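Local atomic coordinates of DNA damage response protein Rtt109, putative (Neosartorya fumigata, PDB entry 5ZB9), a protein that probably transfers acetyl groups from acetyl-CoA to lysines of histones, notably histone H3, in the DNA damage response. Residues N247-F259 with S288-F300. Residues are numbered along the deposited sequence; the frame is centred on the assembly and turned at random.
Sequences NPNAPPRCLVPRF and SGHWRSVKSLAQF
The carbonyl of S288 meets the ring of P251 at CG, and the turn it opens shows how two loops can be joined through water and apolar packing. Away from the CoA site, the loop between helices 241-244 and 266-272 here meets the lead-in and first turn of helix 297-304. S288 OG accepts from H290 N, an ST turn, and G289 takes a positive phi of 75° inside it. This delivers G289 O to a water, which donates to it at 2.8 Å while accepting from R253 N. H290 then sets the edge of its imidazole, through CD2, against P251 CB.

W291 follows, with the bridging water over its ring centre, R253 N over a face, and P252 CB reaching CZ3 obliquely at 3.6 Å. R253 CB presses on W291 CZ2 at 3.3 Å; chi1 of 68° sends the chain on past G289 O, 3.2 Å from R253 CD, and the chi3 bend leads to NE. R253 NE (a salt bridge) and W291 NE1 both reach D272 OD1, so one carboxylate grips both segments.

Past S296, whose CA touches P252 CG at 3.7 Å, the helix begins; S296 OG caps it by accepting from Q299 N. L297 CD1 packs on V256 CG2 at 3.7 Å, and that methyl also lies over a face of the F300 ring. Polar groups of the two segments are thus joined through a water and an aspartate, while the direct contacts are apolar packing and carbonyl oxygens against CH groups.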
ATOM      1  N   ASN A 247      -6.507   4.606 -21.580  1.00 47.50           N
ATOM      2  CA  ASN A 247      -6.250   4.053 -22.898  1.00 46.15           C
ATOM      3  C   ASN A 247      -5.594   2.686 -22.804  1.00 47.36           C
ATOM      4  O   ASN A 247      -4.371   2.576 -22.774  1.00 47.60           O
ATOM      5  CB  ASN A 247      -5.373   5.004 -23.713  1.00 46.31           C
ATOM      6  CG  ASN A 247      -5.086   4.487 -25.115  1.00 51.01           C
ATOM      7  OD1 ASN A 247      -5.692   3.515 -25.580  1.00 43.50           O
ATOM      8  ND2 ASN A 247      -4.152   5.142 -25.797  1.00 50.83           N
ATOM      9  N   PRO A 248      -6.415   1.633 -22.774  1.00 49.54           N
ATOM     10  CA  PRO A 248      -5.965   0.238 -22.684  1.00 49.71           C
ATOM     11  C   PRO A 248      -5.221  -0.220 -23.935  1.00 57.19           C
ATOM     12  O   PRO A 248      -4.727  -1.355 -23.983  1.00 52.80           O
ATOM     13  CB  PRO A 248      -7.272  -0.544 -22.520  1.00 47.84           C
ATOM     14  CG  PRO A 248      -8.266   0.470 -22.058  1.00 58.48           C
ATOM     15  CD  PRO A 248      -7.879   1.741 -22.717  1.00 50.27           C
ATOM     16  N   ASN A 249      -5.153   0.651 -24.939  1.00 53.08           N
ATOM     17  CA  ASN A 249      -4.479   0.322 -26.189  1.00 52.64           C
ATOM     18  C   ASN A 249      -3.130   1.013 -26.309  1.00 50.94           C
ATOM     19  O   ASN A 249      -2.396   0.785 -27.271  1.00 49.62           O
ATOM     20  CB  ASN A 249      -5.361   0.680 -27.385  1.00 57.02           C
ATOM     21  CG  ASN A 249      -6.407  -0.383 -27.679  1.00 63.90           C
ATOM     22  OD1 ASN A 249      -6.752  -1.189 -26.814  1.00 61.95           O
ATOM     23  ND2 ASN A 249      -6.913  -0.391 -28.908  1.00 69.50           N
ATOM     24  N   ALA A 250      -2.805   1.851 -25.327  1.00 43.46           N
ATOM     25  CA  ALA A 250      -1.487   2.475 -25.247  1.00 38.09           C
ATOM     26  C   ALA A 250      -0.411   1.391 -25.081  1.00 39.16           C
ATOM     27  O   ALA A 250      -0.735   0.245 -24.760  1.00 41.61           O
ATOM     28  CB  ALA A 250      -1.452   3.471 -24.099  1.00 38.20           C
ATOM     29  N   PRO A 251       0.870   1.728 -25.325  1.00 38.77           N
ATOM     30  CA  PRO A 251       1.910   0.697 -25.174  1.00 36.53           C
ATOM     31  C   PRO A 251       1.977   0.156 -23.745  1.00 31.47           C
ATOM     32  O   PRO A 251       1.726   0.911 -22.802  1.00 29.22           O
ATOM     33  CB  PRO A 251       3.199   1.437 -25.533  1.00 36.45           C
ATOM     34  CG  PRO A 251       2.761   2.620 -26.312  1.00 41.94           C
ATOM     35  CD  PRO A 251       1.435   3.015 -25.763  1.00 33.11           C
ATOM     36  N   PRO A 252       2.305  -1.137 -23.588  1.00 31.00           N
ATOM     37  CA  PRO A 252       2.293  -1.787 -22.271  1.00 29.09           C
ATOM     38  C   PRO A 252       3.065  -1.003 -21.206  1.00 29.86           C
ATOM     39  O   PRO A 252       2.650  -0.999 -20.052  1.00 31.54           O
ATOM     40  CB  PRO A 252       2.954  -3.139 -22.545  1.00 30.70           C
ATOM     41  CG  PRO A 252       2.674  -3.398 -23.984  1.00 32.01           C
ATOM     42  CD  PRO A 252       2.704  -2.065 -24.659  1.00 30.23           C
ATOM     43  N   ARG A 253       4.142  -0.323 -21.592  1.00 27.96           N
ATOM     44  CA  ARG A 253       4.951   0.432 -20.637  1.00 29.40           C
ATOM     45  C   ARG A 253       4.174   1.549 -19.943  1.00 27.51           C
ATOM     46  O   ARG A 253       4.642   2.108 -18.952  1.00 30.86           O
ATOM     47  CB  ARG A 253       6.188   1.021 -21.329  1.00 25.36           C
ATOM     48  CG  ARG A 253       5.902   2.129 -22.340  1.00 30.37           C
ATOM     49  CD  ARG A 253       7.200   2.700 -22.894  1.00 24.12           C
ATOM     50  NE  ARG A 253       8.095   3.084 -21.813  1.00 23.82           N
ATOM     51  CZ  ARG A 253       8.115   4.292 -21.266  1.00 26.97           C
ATOM     52  NH1 ARG A 253       7.299   5.237 -21.721  1.00 23.33           N
ATOM     53  NH2 ARG A 253       8.951   4.557 -20.268  1.00 23.63           N
ATOM     54  N   CYS A 254       2.995   1.872 -20.466  1.00 25.67           N
ATOM     55  CA  CYS A 254       2.167   2.943 -19.916  1.00 30.58           C
ATOM     56  C   CYS A 254       1.049   2.415 -19.029  1.00 29.50           C
ATOM     57  O   CYS A 254       0.354   3.187 -18.371  1.00 31.48           O
ATOM     58  CB  CYS A 254       1.543   3.778 -21.044  1.00 35.36           C
ATOM     59  SG  CYS A 254       2.695   4.400 -22.286  1.00 37.71           S
ATOM     60  N   LEU A 255       0.872   1.099 -19.025  1.00 26.96           N
ATOM     61  CA  LEU A 255      -0.306   0.496 -18.423  1.00 26.99           C
ATOM     62  C   LEU A 255      -0.064  -0.053 -17.016  1.00 29.72           C
ATOM     63  O   LEU A 255      -1.003  -0.473 -16.356  1.00 27.04           O
ATOM     64  CB  LEU A 255      -0.826  -0.615 -19.333  1.00 29.58           C
ATOM     65  CG  LEU A 255      -1.102  -0.155 -20.768  1.00 34.51           C
ATOM     66  CD1 LEU A 255      -1.703  -1.279 -21.605  1.00 30.41           C
ATOM     67  CD2 LEU A 255      -1.999   1.079 -20.782  1.00 32.12           C
ATOM     68  N   VAL A 256       1.192  -0.045 -16.570  1.00 30.20           N
ATOM     69  CA  VAL A 256       1.574  -0.588 -15.260  1.00 27.14           C
ATOM     70  C   VAL A 256       2.132   0.495 -14.331  1.00 26.71           C
ATOM     71  O   VAL A 256       2.979   1.282 -14.737  1.00 29.13           O
ATOM     72  CB  VAL A 256       2.626  -1.695 -15.417  1.00 25.35           C
ATOM     73  CG1 VAL A 256       2.955  -2.316 -14.075  1.00 22.02           C
ATOM     74  CG2 VAL A 256       2.136  -2.749 -16.392  1.00 22.86           C
ATOM     75  N   PRO A 257       1.664   0.544 -13.075  1.00 27.37           N
ATOM     76  CA  PRO A 257       2.144   1.630 -12.212  1.00 25.46           C
ATOM     77  C   PRO A 257       3.561   1.391 -11.690  1.00 25.43           C
ATOM     78  O   PRO A 257       3.933   0.256 -11.422  1.00 27.37           O
ATOM     79  CB  PRO A 257       1.128   1.635 -11.067  1.00 26.96           C
ATOM     80  CG  PRO A 257       0.646   0.224 -10.998  1.00 22.02           C
ATOM     81  CD  PRO A 257       0.660  -0.304 -12.404  1.00 22.68           C
ATOM     82  N   ARG A 258       4.337   2.458 -11.543  1.00 26.21           N
ATOM     83  CA  ARG A 258       5.732   2.340 -11.129  1.00 26.38           C
ATOM     84  C   ARG A 258       5.965   2.820  -9.692  1.00 25.54           C
ATOM     85  O   ARG A 258       6.120   4.010  -9.441  1.00 29.69           O
ATOM     86  CB  ARG A 258       6.620   3.112 -12.109  1.00 28.32           C
ATOM     87  CG  ARG A 258       6.584   2.530 -13.521  1.00 26.67           C
ATOM     88  CD  ARG A 258       6.822   3.572 -14.602  1.00 30.69           C
ATOM     89  NE  ARG A 258       6.706   2.998 -15.944  1.00 27.90           N
ATOM     90  CZ  ARG A 258       7.739   2.583 -16.672  1.00 26.48           C
ATOM     91  NH1 ARG A 258       8.975   2.681 -16.198  1.00 23.94           N
ATOM     92  NH2 ARG A 258       7.536   2.067 -17.876  1.00 22.86           N
ATOM     93  N   PHE A 259       5.985   1.875  -8.756  1.00 27.54           N
ATOM     94  CA  PHE A 259       6.174   2.164  -7.335  1.00 25.11           C
ATOM     95  C   PHE A 259       7.630   1.944  -6.916  1.00 25.67           C
ATOM     96  O   PHE A 259       8.351   1.191  -7.574  1.00 26.68           O
ATOM     97  CB  PHE A 259       5.251   1.276  -6.488  1.00 26.03           C
ATOM     98  CG  PHE A 259       3.790   1.535  -6.700  1.00 22.80           C
ATOM     99  CD1 PHE A 259       3.206   2.711  -6.246  1.00 24.69           C
ATOM    100  CD2 PHE A 259       2.992   0.598  -7.340  1.00 22.69           C
ATOM    101  CE1 PHE A 259       1.856   2.956  -6.437  1.00 22.08           C
ATOM    102  CE2 PHE A 259       1.635   0.833  -7.531  1.00 23.46           C
ATOM    103  CZ  PHE A 259       1.066   2.015  -7.078  1.00 23.28           C
ATOM    104  N   SER A 288       7.742   4.913 -30.466  1.00 49.50           N
ATOM    105  CA  SER A 288       6.533   4.106 -30.381  1.00 38.82           C
ATOM    106  C   SER A 288       6.295   3.691 -28.934  1.00 48.04           C
ATOM    107  O   SER A 288       5.162   3.439 -28.522  1.00 43.45           O
ATOM    108  CB  SER A 288       6.641   2.871 -31.271  1.00 42.44           C
ATOM    109  OG  SER A 288       7.687   2.016 -30.831  1.00 46.11           O
ATOM    110  N   GLY A 289       7.382   3.624 -28.169  1.00 42.12           N
ATOM    111  CA  GLY A 289       7.329   3.190 -26.789  1.00 36.09           C
ATOM    112  C   GLY A 289       7.153   1.689 -26.676  1.00 41.74           C
ATOM    113  O   GLY A 289       6.762   1.180 -25.630  1.00 37.06           O
ATOM    114  N   HIS A 290       7.436   0.969 -27.756  1.00 43.96           N
ATOM    115  CA  HIS A 290       7.286  -0.478 -27.747  1.00 35.08           C
ATOM    116  C   HIS A 290       8.593  -1.160 -27.383  1.00 41.58           C
ATOM    117  O   HIS A 290       9.648  -0.859 -27.936  1.00 40.10           O
ATOM    118  CB  HIS A 290       6.790  -0.984 -29.097  1.00 32.68           C
ATOM    119  CG  HIS A 290       5.383  -0.587 -29.412  1.00 45.61           C
ATOM    120  ND1 HIS A 290       4.885  -0.562 -30.697  1.00 50.87           N
ATOM    121  CD2 HIS A 290       4.361  -0.206 -28.608  1.00 53.50           C
ATOM    122  CE1 HIS A 290       3.621  -0.182 -30.671  1.00 51.03           C
ATOM    123  NE2 HIS A 290       3.276   0.038 -29.416  1.00 50.80           N
ATOM    124  N   TRP A 291       8.508  -2.084 -26.436  1.00 37.22           N
ATOM    125  CA  TRP A 291       9.645  -2.877 -26.022  1.00 30.93           C
ATOM    126  C   TRP A 291      10.054  -3.879 -27.090  1.00 36.59           C
ATOM    127  O   TRP A 291       9.270  -4.215 -27.980  1.00 37.44           O
ATOM    128  CB  TRP A 291       9.320  -3.627 -24.743  1.00 36.93           C
ATOM    129  CG  TRP A 291       9.085  -2.779 -23.545  1.00 34.03           C
ATOM    130  CD1 TRP A 291       9.793  -1.689 -23.156  1.00 28.25           C
ATOM    131  CD2 TRP A 291       8.071  -2.980 -22.551  1.00 32.97           C
ATOM    132  NE1 TRP A 291       9.288  -1.194 -21.975  1.00 34.11           N
ATOM    133  CE2 TRP A 291       8.228  -1.973 -21.586  1.00 32.10           C
ATOM    134  CE3 TRP A 291       7.048  -3.922 -22.386  1.00 30.18           C
ATOM    135  CZ2 TRP A 291       7.409  -1.884 -20.467  1.00 27.91           C
ATOM    136  CZ3 TRP A 291       6.231  -3.823 -21.286  1.00 25.70           C
ATOM    137  CH2 TRP A 291       6.409  -2.810 -20.344  1.00 26.47           C
ATOM    138  N   ARG A 292      11.276  -4.384 -26.968  1.00 36.96           N
ATOM    139  CA  ARG A 292      11.789  -5.366 -27.912  1.00 36.54           C
ATOM    140  C   ARG A 292      11.292  -6.766 -27.562  1.00 39.67           C
ATOM    141  O   ARG A 292      10.712  -7.456 -28.399  1.00 40.72           O
ATOM    142  CB  ARG A 292      13.322  -5.335 -27.937  1.00 34.91           C
ATOM    143  CG  ARG A 292      13.947  -6.297 -28.940  1.00 40.60           C
ATOM    144  CD  ARG A 292      15.471  -6.224 -28.948  1.00 35.31           C
ATOM    145  NE  ARG A 292      16.048  -6.640 -27.674  1.00 38.88           N
ATOM    146  CZ  ARG A 292      16.784  -5.849 -26.901  1.00 47.55           C
ATOM    147  NH1 ARG A 292      17.270  -6.310 -25.752  1.00 37.89           N
ATOM    148  NH2 ARG A 292      17.039  -4.595 -27.282  1.00 44.77           N
ATOM    149  N   SER A 293      11.502  -7.174 -26.315  1.00 38.94           N
ATOM    150  CA  SER A 293      11.223  -8.549 -25.918  1.00 34.65           C
ATOM    151  C   SER A 293       9.804  -8.783 -25.397  1.00 36.48           C
ATOM    152  O   SER A 293       9.366  -9.925 -25.327  1.00 42.88           O
ATOM    153  CB  SER A 293      12.231  -8.994 -24.864  1.00 28.66           C
ATOM    154  OG  SER A 293      12.142  -8.191 -23.706  1.00 39.07           O
ATOM    155  N   VAL A 294       9.090  -7.722 -25.029  1.00 35.84           N
ATOM    156  CA  VAL A 294       7.717  -7.864 -24.532  1.00 33.64           C
ATOM    157  C   VAL A 294       6.756  -6.972 -25.317  1.00 35.99           C
ATOM    158  O   VAL A 294       6.958  -5.754 -25.396  1.00 36.18           O
ATOM    159  CB  VAL A 294       7.612  -7.524 -23.024  1.00 31.67           C
ATOM    160  CG1 VAL A 294       6.154  -7.396 -22.601  1.00 28.36           C
ATOM    161  CG2 VAL A 294       8.321  -8.574 -22.185  1.00 27.67           C
ATOM    162  N   LYS A 295       5.703  -7.573 -25.871  1.00 33.14           N
ATOM    163  CA  LYS A 295       4.845  -6.887 -26.842  1.00 34.11           C
ATOM    164  C   LYS A 295       3.442  -6.550 -26.346  1.00 37.78           C
ATOM    165  O   LYS A 295       2.740  -5.750 -26.962  1.00 43.84           O
ATOM    166  CB  LYS A 295       4.732  -7.730 -28.116  1.00 38.33           C
ATOM    167  CG  LYS A 295       6.057  -7.932 -28.842  1.00 40.20           C
ATOM    168  CD  LYS A 295       6.661  -6.592 -29.234  1.00 45.07           C
ATOM    169  CE  LYS A 295       7.974  -6.748 -29.990  1.00 45.48           C
ATOM    170  NZ  LYS A 295       8.412  -5.428 -30.540  1.00 44.75           N
ATOM    171  N   SER A 296       3.026  -7.156 -25.242  1.00 33.74           N
ATOM    172  CA  SER A 296       1.707  -6.886 -24.691  1.00 27.76           C
ATOM    173  C   SER A 296       1.704  -6.945 -23.170  1.00 36.33           C
ATOM    174  O   SER A 296       2.658  -7.436 -22.549  1.00 30.56           O
ATOM    175  CB  SER A 296       0.697  -7.885 -25.226  1.00 32.17           C
ATOM    176  OG  SER A 296       0.914  -9.152 -24.632  1.00 33.28           O
ATOM    177  N   LEU A 297       0.616  -6.463 -22.577  1.00 30.60           N
ATOM    178  CA  LEU A 297       0.446  -6.515 -21.132  1.00 28.01           C
ATOM    179  C   LEU A 297       0.384  -7.965 -20.649  1.00 32.32           C
ATOM    180  O   LEU A 297       0.998  -8.321 -19.643  1.00 33.55           O
ATOM    181  CB  LEU A 297      -0.811  -5.754 -20.722  1.00 32.41           C
ATOM    182  CG  LEU A 297      -1.028  -5.558 -19.226  1.00 33.51           C
ATOM    183  CD1 LEU A 297       0.258  -5.086 -18.552  1.00 27.02           C
ATOM    184  CD2 LEU A 297      -2.159  -4.573 -19.000  1.00 24.87           C
ATOM    185  N   ALA A 298      -0.346  -8.800 -21.381  1.00 31.82           N
ATOM    186  CA  ALA A 298      -0.423 -10.228 -21.079  1.00 33.53           C
ATOM    187  C   ALA A 298       0.962 -10.862 -21.039  1.00 33.28           C
ATOM    188  O   ALA A 298       1.255 -11.703 -20.189  1.00 36.79           O
ATOM    189  CB  ALA A 298      -1.297 -10.938 -22.109  1.00 24.46           C
ATOM    190  N   GLN A 299       1.816 -10.445 -21.965  1.00 33.46           N
ATOM    191  CA  GLN A 299       3.147 -11.018 -22.085  1.00 31.99           C
ATOM    192  C   GLN A 299       4.074 -10.482 -20.988  1.00 31.77           C
ATOM    193  O   GLN A 299       5.018 -11.158 -20.571  1.00 31.13           O
ATOM    194  CB  GLN A 299       3.712 -10.726 -23.473  1.00 32.05           C
ATOM    195  CG  GLN A 299       4.805 -11.673 -23.913  1.00 45.12           C
ATOM    196  CD  GLN A 299       5.414 -11.292 -25.262  1.00 57.56           C
ATOM    197  OE1 GLN A 299       4.887 -10.436 -25.988  1.00 44.50           O
ATOM    198  NE2 GLN A 299       6.537 -11.929 -25.599  1.00 48.16           N
ATOM    199  N   PHE A 300       3.794  -9.269 -20.519  1.00 30.88           N
ATOM    200  CA  PHE A 300       4.512  -8.702 -19.380  1.00 28.07           C
ATOM    201  C   PHE A 300       4.318  -9.558 -18.120  1.00 25.48           C
ATOM    202  O   PHE A 300       5.290  -9.890 -17.444  1.00 25.98           O
ATOM    203  CB  PHE A 300       4.059  -7.250 -19.129  1.00 27.35           C
ATOM    204  CG  PHE A 300       4.637  -6.628 -17.880  1.00 23.74           C
ATOM    205  CD1 PHE A 300       5.893  -6.043 -17.895  1.00 23.39           C
ATOM    206  CD2 PHE A 300       3.917  -6.621 -16.692  1.00 21.91           C
ATOM    207  CE1 PHE A 300       6.428  -5.476 -16.748  1.00 20.04           C
ATOM    208  CE2 PHE A 300       4.445  -6.053 -15.543  1.00 20.23           C
ATOM    209  CZ  PHE A 300       5.700  -5.478 -15.572  1.00 22.51           C
TER
HETATM  210  O   HOH W   1       5.725  -0.828 -24.023  1.00 31.26           O